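Local coordinates for ferric uptake regulation protein (Pseudomonas aeruginosa, PDB 1MZB) that probably acts as an iron-responsive, dimeric transcriptional regulator that binds DNA through a winged-helix domain and controls genes of iron uptake, at residues A[16-19]-A[20-24]; A[39-42]-A[43-47]; A[92-96]-A[97-101]; A[109-112]-A[113-117]. All coordinates share one frame; numbering follows the deposited sequence.

The four contacts follow one another along the chain. Contacts 1 and 2 lie on helices 18-28 and 37-46 of the winged-helix half, with centres about 14 Å apart, and they touch where Ile23 meets Val40 and Leu44. Contact 3 is the hairpin of strands 90-94 and 100-103, and contact 4 lies on helix 106-117, the next element in the chain; their centres are about 26 Å apart without touching. Contact 1 lies across the chain's centre from both, its centre about 31 Å from that of contact 3 and about 37 Å from that of contact 4. This fits the Fur plan: an N-terminal DNA-binding part and a C-terminal dimerisation part that supplies most metal ligands.

Contact 1 of 4, residues A[16-19]-A[20-24]; sequences VTLP and RVKIL
Thr17 O takes the backbone N-H of Val21 at 2.9 Å, the shortest hydrogen bond of the first turn of helix 18-28, and Thr17 itself is the N-cap of that helix. Its hydroxyl completes the cap: Thr17 OG1 accepts from Arg20 N at 3.2 Å. The torsion that makes this possible places OG1 between the backbone N and the carbonyl carbon (chi1 69°), which turns the oxygen back over the helix start. Behind the cap the regular pattern takes over, with Lys22 N bonded to Leu18 O at 3.0 Å and Ile23 N to Pro19 O at 3.1 Å. Pro19, whose nitrogen has no hydrogen to give, occupies a first-turn position where none is needed.

The Arg20 side chain starts against the cap, crossing the Thr17 side chain at a slant, and then runs extended from CG to NE. Its far end is held by Lys15 O, reached from NH1, and by Gln62 OE1, reached from NE, tying the capped turn to the chain just before it and to helix 53-66. Leu18 and Lys22 run side by side, and NZ of Lys22 goes on to a salt bridge with Glu49. Ile23 faces Val59, Leu60 and Phe63 of helix 53-66, within the three-helix bundle of the winged-helix domain, while Val16 rests on Asn6 and Arg10 of helix 4-11. Outside the polar cap, Val16 CG1 meets Val21 CG2 at 4.0 Å. At the cap itself, Arg20 CG lies 3.1 Å from Thr17 OG1.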
loop_
_atom_site.group_PDB
_atom_site.type_symbol
_atom_site.label_atom_id
_atom_site.label_comp_id
_atom_site.label_asym_id
_atom_site.label_seq_id
_atom_site.Cartn_x
_atom_site.Cartn_y
_atom_site.Cartn_z
ATOM N N VAL A 16 23.477 -12.035 -8.348
ATOM C CA VAL A 16 23.331 -10.747 -9.014
ATOM C C VAL A 16 23.857 -10.800 -10.438
ATOM O O VAL A 16 25.022 -11.128 -10.657
ATOM C CB VAL A 16 24.079 -9.650 -8.244
ATOM C CG1 VAL A 16 24.035 -8.341 -9.015
ATOM C CG2 VAL A 16 23.450 -9.476 -6.862
ATOM N N THR A 17 22.999 -10.476 -11.405
ATOM C CA THR A 17 23.375 -10.487 -12.812
ATOM C C THR A 17 22.833 -9.254 -13.501
ATOM O O THR A 17 21.872 -8.629 -13.044
ATOM C CB THR A 17 22.812 -11.709 -13.562
ATOM O OG1 THR A 17 21.385 -11.580 -13.676
ATOM C CG2 THR A 17 23.145 -12.990 -12.824
ATOM N N LEU A 18 23.436 -8.910 -14.628
ATOM C CA LEU A 18 23.010 -7.734 -15.348
ATOM C C LEU A 18 21.540 -7.804 -15.753
ATOM O O LEU A 18 20.785 -6.859 -15.538
ATOM C CB LEU A 18 23.863 -7.544 -16.592
ATOM C CG LEU A 18 23.813 -6.140 -17.186
ATOM C CD1 LEU A 18 24.601 -5.207 -16.281
ATOM C CD2 LEU A 18 24.421 -6.141 -18.590
ATOM N N PRO A 19 21.118 -8.923 -16.367
ATOM C CA PRO A 19 19.708 -9.007 -16.768
ATOM C C PRO A 19 18.770 -8.893 -15.572
ATOM O O PRO A 19 17.720 -8.257 -15.663
ATOM C CB PRO A 19 19.626 -10.372 -17.459
ATOM C CG PRO A 19 21.045 -10.544 -18.015
ATOM C CD PRO A 19 21.866 -10.103 -16.829
ATOM N N ARG A 20 19.150 -9.498 -14.454
ATOM C CA ARG A 20 18.304 -9.445 -13.269
ATOM C C ARG A 20 18.202 -8.025 -12.732
ATOM O O ARG A 20 17.135 -7.576 -12.317
ATOM C CB ARG A 20 18.807 -10.422 -12.199
ATOM C CG ARG A 20 18.511 -11.863 -12.530
ATOM C CD ARG A 20 19.109 -12.853 -11.537
ATOM N NE ARG A 20 18.820 -14.216 -11.970
ATOM C CZ ARG A 20 19.380 -15.322 -11.481
ATOM N NH1 ARG A 20 20.291 -15.270 -10.509
ATOM N NH2 ARG A 20 19.025 -16.500 -11.980
ATOM N N VAL A 21 19.305 -7.284 -12.767
ATOM C CA VAL A 21 19.263 -5.914 -12.294
ATOM C C VAL A 21 18.448 -4.985 -13.189
ATOM O O VAL A 21 17.628 -4.187 -12.703
ATOM C CB VAL A 21 20.705 -5.347 -12.130
ATOM C CG1 VAL A 21 20.648 -3.833 -11.936
ATOM C CG2 VAL A 21 21.369 -6.017 -10.952
ATOM N N LYS A 22 18.634 -5.086 -14.504
ATOM C CA LYS A 22 17.890 -4.225 -15.397
ATOM C C LYS A 22 16.367 -4.463 -15.336
ATOM O O LYS A 22 15.580 -3.521 -15.376
ATOM C CB LYS A 22 18.413 -4.374 -16.826
ATOM C CG LYS A 22 19.729 -3.604 -17.039
ATOM C CD LYS A 22 20.292 -3.753 -18.445
ATOM C CE LYS A 22 21.569 -2.891 -18.593
ATOM N NZ LYS A 22 21.369 -1.552 -17.943
ATOM N N ILE A 23 15.960 -5.720 -15.227
ATOM C CA ILE A 23 14.525 -6.017 -15.166
ATOM C C ILE A 23 13.902 -5.507 -13.862
ATOM O O ILE A 23 12.804 -4.932 -13.853
ATOM C CB ILE A 23 14.311 -7.530 -15.379
ATOM C CG1 ILE A 23 14.723 -7.864 -16.821
ATOM C CG2 ILE A 23 12.846 -7.907 -15.062
ATOM C CD1 ILE A 23 14.843 -9.342 -17.154
ATOM N N LEU A 24 14.606 -5.685 -12.753
ATOM C CA LEU A 24 14.105 -5.178 -11.496
ATOM C C LEU A 24 13.982 -3.637 -11.546
ATOM O O LEU A 24 13.059 -3.062 -10.978
ATOM C CB LEU A 24 15.038 -5.611 -10.363
ATOM C CG LEU A 24 14.499 -5.410 -8.948
ATOM C CD1 LEU A 24 13.246 -6.248 -8.746
ATOM C CD2 LEU A 24 15.585 -5.812 -7.932
#

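Contact 2 of 4, residues A[39-42]-A[43-47]; sequences DVYK and ALMEA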
loop_
_atom_site.group_PDB
_atom_site.type_symbol
_atom_site.label_atom_id
_atom_site.label_comp_id
_atom_site.label_asym_id
_atom_site.label_seq_id
_atom_site.Cartn_x
_atom_site.Cartn_y
_atom_site.Cartn_z
ATOM N N ASP A 39 5.412 -6.104 -22.036
ATOM C CA ASP A 39 5.520 -4.693 -21.642
ATOM C C ASP A 39 6.926 -4.438 -21.117
ATOM O O ASP A 39 7.534 -3.410 -21.435
ATOM C CB ASP A 39 4.523 -4.314 -20.541
ATOM C CG ASP A 39 3.056 -4.337 -21.001
ATOM O OD1 ASP A 39 2.771 -4.032 -22.190
ATOM O OD2 ASP A 39 2.184 -4.646 -20.150
ATOM N N VAL A 40 7.443 -5.352 -20.293
ATOM C CA VAL A 40 8.800 -5.168 -19.764
ATOM C C VAL A 40 9.803 -5.182 -20.921
ATOM O O VAL A 40 10.670 -4.276 -21.043
ATOM C CB VAL A 40 9.148 -6.265 -18.709
ATOM C CG1 VAL A 40 10.589 -6.115 -18.234
ATOM C CG2 VAL A 40 8.214 -6.167 -17.511
ATOM N N TYR A 41 9.704 -6.196 -21.775
ATOM C CA TYR A 41 10.581 -6.324 -22.956
ATOM C C TYR A 41 10.555 -5.073 -23.852
ATOM O O TYR A 41 11.628 -4.532 -24.254
ATOM C CB TYR A 41 10.143 -7.570 -23.767
ATOM C CG TYR A 41 10.775 -7.682 -25.125
ATOM C CD1 TYR A 41 12.099 -8.076 -25.267
ATOM C CD2 TYR A 41 10.040 -7.384 -26.277
ATOM C CE1 TYR A 41 12.687 -8.183 -26.547
ATOM C CE2 TYR A 41 10.613 -7.480 -27.546
ATOM C CZ TYR A 41 11.930 -7.875 -27.671
ATOM O OH TYR A 41 12.488 -7.918 -28.932
ATOM N N LYS A 42 9.357 -4.584 -24.148
ATOM C CA LYS A 42 9.208 -3.398 -24.990
ATOM C C LYS A 42 9.841 -2.183 -24.322
ATOM O O LYS A 42 10.520 -1.386 -24.996
ATOM C CB LYS A 42 7.743 -3.108 -25.281
ATOM C CG LYS A 42 7.130 -4.075 -26.301
ATOM C CD LYS A 42 5.612 -3.946 -26.318
ATOM C CE LYS A 42 4.970 -4.941 -27.279
ATOM N NZ LYS A 42 3.482 -4.854 -27.230
ATOM N N ALA A 43 9.611 -2.026 -23.019
ATOM C CA ALA A 43 10.213 -0.892 -22.284
ATOM C C ALA A 43 11.727 -0.995 -22.369
ATOM O O ALA A 43 12.419 0.006 -22.594
ATOM C CB ALA A 43 9.782 -0.908 -20.835
ATOM N N LEU A 44 12.254 -2.197 -22.185
ATOM C CA LEU A 44 13.692 -2.406 -22.274
ATOM C C LEU A 44 14.227 -2.116 -23.668
ATOM O O LEU A 44 15.304 -1.525 -23.812
ATOM C CB LEU A 44 14.055 -3.830 -21.879
ATOM C CG LEU A 44 14.008 -4.125 -20.379
ATOM C CD1 LEU A 44 14.194 -5.609 -20.154
ATOM C CD2 LEU A 44 15.085 -3.302 -19.667
ATOM N N MET A 45 13.493 -2.528 -24.698
ATOM C CA MET A 45 13.927 -2.270 -26.074
ATOM C C MET A 45 13.911 -0.783 -26.372
ATOM O O MET A 45 14.790 -0.278 -27.070
ATOM C CB MET A 45 13.040 -2.989 -27.086
ATOM C CG MET A 45 13.218 -4.501 -27.098
ATOM S SD MET A 45 14.892 -5.142 -27.456
ATOM C CE MET A 45 15.016 -4.851 -29.227
ATOM N N GLU A 46 12.904 -0.081 -25.861
ATOM C CA GLU A 46 12.816 1.361 -26.063
ATOM C C GLU A 46 14.088 1.955 -25.440
ATOM O O GLU A 46 14.744 2.813 -26.031
ATOM C CB GLU A 46 11.583 1.923 -25.349
ATOM C CG GLU A 46 11.108 3.285 -25.859
ATOM C CD GLU A 46 10.313 4.064 -24.811
ATOM O OE1 GLU A 46 9.603 3.430 -23.985
ATOM O OE2 GLU A 46 10.384 5.315 -24.817
ATOM N N ALA A 47 14.441 1.480 -24.247
ATOM C CA ALA A 47 15.632 1.964 -23.557
ATOM C C ALA A 47 16.898 1.444 -24.227
ATOM O O ALA A 47 17.971 1.403 -23.622
ATOM C CB ALA A 47 15.593 1.536 -22.087
#
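Met45 lies across the Tyr41 ring one turn further along helix 37-46, and the contact is of two kinds at once. The CH-pi part comes from Met45 CG, which stands over one ring face at 3.8 Å from the centroid, 19° off the ring normal and displaced toward the rim near CZ. The Met-aromatic part is more slanted: Met45 SD is 4.5 Å from the same centroid, 40° off the normal. Bends at chi2 (-59°) and chi3 fold the methionine so that its sulfur follows the ring outward, and CE ends 4.0 Å from Tyr41 OH.

Apolar packing on another flank of the helix joins Val40 and Leu44, which point the same way and meet at CG1 and CD1, 4.1 Å apart.

The backbone supplies the hydrogen bonds. Met45 N to Tyr41 O is the shortest at 2.8 Å, and Leu44 N to Val40 O and Glu46 N to Lys42 O are each 2.9 Å; Ala43 N binds Asp39 O in the same i to i+4 pattern.

Among the neighbouring elements, Val40 and Leu44 face inward, meeting Val56 of helix 53-66 and Met26 of helix 18-28, and Leu44 also reaches Ile23. Tyr41 touches Leu53 at the start of helix 53-66, probably the recognition helix of this helix-turn-helix unit.

Contact 3 of 4, residues A[92-96]-A[97-101]; sequences MVCVD and TGEVI
Met92 and Ile101 stand shoulder to shoulder on one face of a beta hairpin, with Met92 CB 4.0 Å from Ile101 CB. They form a hydrogen-bonded antiparallel pair, closed on one side by Met92 N to Ile101 O at 2.7 Å and on the other by Ile101 N to Met92 O. Further toward the turn the Cys94 thiol settles between two side chains of the partner segment: SG lies 3.9 Å from Glu99 CB and 4.2 Å from Ile101 CD1. It gets there because SG stands opposite the carbonyl carbon and beside the backbone N (chi1 -69°). The reverse face carries Val93 and Val100, a non-hydrogen-bonded pair whose CG2 methyls meet loosely at 4.4 Å. Phe74 packs against both valines, and Val100 also touches the zinc ligand His34.

Inside the turn, Cys94 CB rests against Thr97 OG1 at 3.3 Å, and that oxygen accepts from Glu99 N at 3.1 Å, making an ST turn. Cys94 O points into the loop and takes Gly98 N at 2.7 Å, with a weak further bond from Thr97 N. Gly98 sits at positive phi (86°), where a CB would press on the preceding carbonyl oxygen. Asp96, at the outer bend, forms a salt bridge with Arg133.

On its other edge, strand 90-94 pairs with 129-132, and Met92 packs on Leu130 and Val132. Strands 90-94 and 100-103, joined by the turn at 95-99, thus form a beta hairpin in the mixed sheet characteristic of the Fur C-terminal dimerisation domain.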
loop_
_atom_site.group_PDB
_atom_site.type_symbol
_atom_site.label_atom_id
_atom_site.label_comp_id
_atom_site.label_asym_id
_atom_site.label_seq_id
_atom_site.Cartn_x
_atom_site.Cartn_y
_atom_site.Cartn_z
ATOM N N MET A 92 -9.550 -4.558 -8.186
ATOM C CA MET A 92 -10.860 -4.581 -8.808
ATOM C C MET A 92 -10.509 -4.666 -10.319
ATOM O O MET A 92 -9.554 -4.021 -10.790
ATOM C CB MET A 92 -11.625 -3.281 -8.555
ATOM C CG MET A 92 -12.328 -3.309 -7.229
ATOM S SD MET A 92 -13.046 -1.739 -6.880
ATOM C CE MET A 92 -13.984 -1.507 -8.242
ATOM N N VAL A 93 -11.225 -5.509 -11.053
ATOM C CA VAL A 93 -10.965 -5.638 -12.494
ATOM C C VAL A 93 -12.280 -5.386 -13.238
ATOM O O VAL A 93 -13.295 -6.029 -12.945
ATOM C CB VAL A 93 -10.462 -7.053 -12.825
ATOM C CG1 VAL A 93 -10.147 -7.164 -14.314
ATOM C CG2 VAL A 93 -9.206 -7.350 -12.034
ATOM N N CYS A 94 -12.254 -4.451 -14.184
ATOM C CA CYS A 94 -13.427 -4.109 -14.996
ATOM C C CYS A 94 -13.517 -5.209 -16.034
ATOM O O CYS A 94 -12.679 -5.302 -16.923
ATOM C CB CYS A 94 -13.219 -2.758 -15.668
ATOM S SG CYS A 94 -13.240 -1.442 -14.469
ATOM N N VAL A 95 -14.541 -6.046 -15.913
ATOM C CA VAL A 95 -14.654 -7.181 -16.794
ATOM C C VAL A 95 -14.768 -6.824 -18.249
ATOM O O VAL A 95 -14.214 -7.507 -19.091
ATOM C CB VAL A 95 -15.849 -8.103 -16.423
ATOM C CG1 VAL A 95 -15.748 -8.553 -14.966
ATOM C CG2 VAL A 95 -17.156 -7.398 -16.665
ATOM N N ASP A 96 -15.460 -5.734 -18.542
ATOM C CA ASP A 96 -15.662 -5.386 -19.938
ATOM C C ASP A 96 -14.470 -4.745 -20.635
ATOM O O ASP A 96 -14.276 -4.923 -21.835
ATOM C CB ASP A 96 -16.905 -4.484 -20.036
ATOM C CG ASP A 96 -18.184 -5.227 -19.671
ATOM O OD1 ASP A 96 -18.243 -6.455 -19.893
ATOM O OD2 ASP A 96 -19.142 -4.588 -19.163
ATOM N N THR A 97 -13.661 -4.019 -19.879
ATOM C CA THR A 97 -12.507 -3.331 -20.446
ATOM C C THR A 97 -11.128 -3.905 -20.063
ATOM O O THR A 97 -10.110 -3.619 -20.717
ATOM C CB THR A 97 -12.512 -1.872 -20.022
ATOM O OG1 THR A 97 -12.233 -1.786 -18.609
ATOM C CG2 THR A 97 -13.891 -1.249 -20.301
ATOM N N GLY A 98 -11.092 -4.664 -18.977
ATOM C CA GLY A 98 -9.823 -5.208 -18.505
ATOM C C GLY A 98 -9.095 -4.211 -17.582
ATOM O O GLY A 98 -8.030 -4.554 -17.056
ATOM N N GLU A 99 -9.681 -3.030 -17.336
ATOM C CA GLU A 99 -9.025 -2.026 -16.477
ATOM C C GLU A 99 -8.848 -2.608 -15.059
ATOM O O GLU A 99 -9.778 -3.206 -14.501
ATOM C CB GLU A 99 -9.854 -0.743 -16.363
ATOM C CG GLU A 99 -9.109 0.369 -15.634
ATOM C CD GLU A 99 -9.968 1.586 -15.275
ATOM O OE1 GLU A 99 -11.059 1.765 -15.867
ATOM O OE2 GLU A 99 -9.527 2.378 -14.404
ATOM N N VAL A 100 -7.658 -2.439 -14.507
ATOM C CA VAL A 100 -7.357 -2.949 -13.152
ATOM C C VAL A 100 -7.212 -1.773 -12.215
ATOM O O VAL A 100 -6.440 -0.824 -12.491
ATOM C CB VAL A 100 -6.059 -3.755 -13.154
ATOM C CG1 VAL A 100 -5.712 -4.236 -11.750
ATOM C CG2 VAL A 100 -6.222 -4.960 -14.124
ATOM N N ILE A 101 -7.926 -1.859 -11.098
ATOM C CA ILE A 101 -7.951 -0.819 -10.077
ATOM C C ILE A 101 -7.478 -1.417 -8.750
ATOM O O ILE A 101 -8.099 -2.334 -8.222
ATOM C CB ILE A 101 -9.399 -0.275 -9.909
ATOM C CG1 ILE A 101 -9.884 0.320 -11.239
ATOM C CG2 ILE A 101 -9.475 0.742 -8.761
ATOM C CD1 ILE A 101 -11.384 0.512 -11.306
#

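Contact 4 of 4, residues A[109-112]-A[113-117]; sequences EKRQ and KEIVR. With ZN (zinc ion), chain B.
This is a local contact along helix 106-117 of the C-terminal domain: a surface salt bridge between Arg111 and Glu114, with a zinc site bound at Glu109. Arg111 NH1 gives Glu114 OE1 a hydrogen bond of 3.0 Å that is clearly bent (136° at the hydrogen). The two flat groups are nearly perpendicular, 85° apart: the carboxylate oxygen sits at the guanidinium edge, while NH1 reaches it from above the carboxylate plane. Glu114 holds its CG anti to the backbone N (chi1 179°) and stays extended, whereas Arg111 bends at chi2 to meet it. The arginine also passes obliquely by Ile115, with NE 4.3 Å from Ile115 CG1. Backbone bonds keep the turns regular, among them Glu114 N to Lys110 O at 2.9 Å.

On another side of the helix, Glu109 binds the zinc ion through OE2 at 2.0 Å, the second oxygen OE1 remaining 3.0 Å away. His88, Asp90 and His126 are its fellow protein ligands, and a water joins them at 2.3 Å from the zinc. That water donates to Gln112 OE1 at 2.7 Å, so the second-shell amide of Gln112 probably helps orient this first-shell water. Lys110 leaves the helix toward the second subunit, forming salt bridges with Glu8 and Asp85 of that chain.

The chemistry implies that one short helix serves both metal and dimer. Zinc binding probably makes the water a stronger hydrogen-bond donor to Gln112 OE1, and Arg111 probably offsets part of the charge on Glu114, whose OE2 lies close to Glu118 OE2.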
loop_
_atom_site.group_PDB
_atom_site.type_symbol
_atom_site.label_atom_id
_atom_site.label_comp_id
_atom_site.label_asym_id
_atom_site.label_seq_id
_atom_site.Cartn_x
_atom_site.Cartn_y
_atom_site.Cartn_z
ATOM N N GLU A 109 -9.039 -6.495 5.493
ATOM C CA GLU A 109 -7.776 -7.080 5.942
ATOM C C GLU A 109 -7.863 -7.565 7.394
ATOM O O GLU A 109 -7.342 -8.630 7.741
ATOM C CB GLU A 109 -6.638 -6.055 5.827
ATOM C CG GLU A 109 -6.347 -5.539 4.413
ATOM C CD GLU A 109 -6.004 -6.645 3.426
ATOM O OE1 GLU A 109 -5.235 -7.561 3.779
ATOM O OE2 GLU A 109 -6.494 -6.570 2.281
ATOM N N LYS A 110 -8.496 -6.779 8.262
ATOM C CA LYS A 110 -8.577 -7.203 9.649
ATOM C C LYS A 110 -9.590 -8.341 9.790
ATOM O O LYS A 110 -9.375 -9.262 10.578
ATOM C CB LYS A 110 -8.910 -6.007 10.556
ATOM C CG LYS A 110 -7.668 -5.120 10.886
ATOM C CD LYS A 110 -8.113 -3.743 11.435
ATOM C CE LYS A 110 -7.112 -3.059 12.368
ATOM N NZ LYS A 110 -5.890 -2.449 11.769
ATOM N N ARG A 111 -10.663 -8.304 9.001
ATOM C CA ARG A 111 -11.666 -9.377 9.067
ATOM C C ARG A 111 -11.053 -10.716 8.605
ATOM O O ARG A 111 -11.368 -11.772 9.169
ATOM C CB ARG A 111 -12.886 -9.025 8.226
ATOM C CG ARG A 111 -13.958 -10.107 8.241
ATOM C CD ARG A 111 -14.621 -10.181 9.631
ATOM N NE ARG A 111 -15.705 -11.154 9.654
ATOM C CZ ARG A 111 -16.376 -11.492 10.742
ATOM N NH1 ARG A 111 -16.083 -10.930 11.920
ATOM N NH2 ARG A 111 -17.341 -12.398 10.648
ATOM N N GLN A 112 -10.221 -10.681 7.557
ATOM C CA GLN A 112 -9.530 -11.890 7.085
ATOM C C GLN A 112 -8.675 -12.474 8.215
ATOM O O GLN A 112 -8.672 -13.683 8.430
ATOM C CB GLN A 112 -8.614 -11.576 5.897
ATOM C CG GLN A 112 -9.411 -11.256 4.658
ATOM C CD GLN A 112 -8.574 -10.764 3.495
ATOM O OE1 GLN A 112 -9.088 -10.628 2.394
ATOM N NE2 GLN A 112 -7.292 -10.481 3.731
ATOM N N LYS A 113 -7.938 -11.615 8.916
ATOM C CA LYS A 113 -7.098 -12.076 10.040
ATOM C C LYS A 113 -7.947 -12.685 11.156
ATOM O O LYS A 113 -7.577 -13.703 11.753
ATOM C CB LYS A 113 -6.299 -10.908 10.634
ATOM C CG LYS A 113 -5.114 -10.466 9.791
ATOM C CD LYS A 113 -4.493 -9.225 10.381
ATOM C CE LYS A 113 -3.444 -8.606 9.465
ATOM N NZ LYS A 113 -3.144 -7.214 9.963
ATOM N N GLU A 114 -9.080 -12.060 11.438
ATOM C CA GLU A 114 -9.966 -12.528 12.500
ATOM C C GLU A 114 -10.530 -13.916 12.185
ATOM O O GLU A 114 -10.549 -14.788 13.052
ATOM C CB GLU A 114 -11.100 -11.511 12.724
ATOM C CG GLU A 114 -12.116 -11.894 13.815
ATOM C CD GLU A 114 -13.166 -10.802 14.082
ATOM O OE1 GLU A 114 -13.482 -10.003 13.157
ATOM O OE2 GLU A 114 -13.690 -10.756 15.221
ATOM N N ILE A 115 -10.967 -14.095 10.941
ATOM C CA ILE A 115 -11.550 -15.346 10.427
ATOM C C ILE A 115 -10.551 -16.489 10.583
ATOM O O ILE A 115 -10.885 -17.572 11.047
ATOM C CB ILE A 115 -11.850 -15.241 8.909
ATOM C CG1 ILE A 115 -13.131 -14.455 8.661
ATOM C CG2 ILE A 115 -11.980 -16.639 8.286
ATOM C CD1 ILE A 115 -13.411 -14.271 7.192
ATOM N N VAL A 116 -9.323 -16.226 10.168
ATOM C CA VAL A 116 -8.264 -17.217 10.212
ATOM C C VAL A 116 -7.785 -17.508 11.637
ATOM O O VAL A 116 -7.636 -18.664 12.024
ATOM C CB VAL A 116 -7.105 -16.736 9.306
ATOM C CG1 VAL A 116 -5.919 -17.645 9.413
ATOM C CG2 VAL A 116 -7.616 -16.698 7.841
ATOM N N ARG A 117 -7.581 -16.462 12.423
ATOM C CA ARG A 117 -7.116 -16.640 13.795
ATOM C C ARG A 117 -8.125 -17.359 14.684
ATOM O O ARG A 117 -7.742 -18.148 15.545
ATOM C CB ARG A 117 -6.762 -15.279 14.404
ATOM C CG ARG A 117 -5.570 -14.644 13.725
ATOM C CD ARG A 117 -5.217 -13.279 14.286
ATOM N NE ARG A 117 -4.191 -12.647 13.463
ATOM C CZ ARG A 117 -3.634 -11.472 13.732
ATOM N NH1 ARG A 117 -3.999 -10.787 14.812
ATOM N NH2 ARG A 117 -2.717 -10.978 12.917
HETATM ZN ZN ZN B . -5.745 -7.755 0.848
HETATM O O HOH W 1 -7.789 -8.793 0.968
#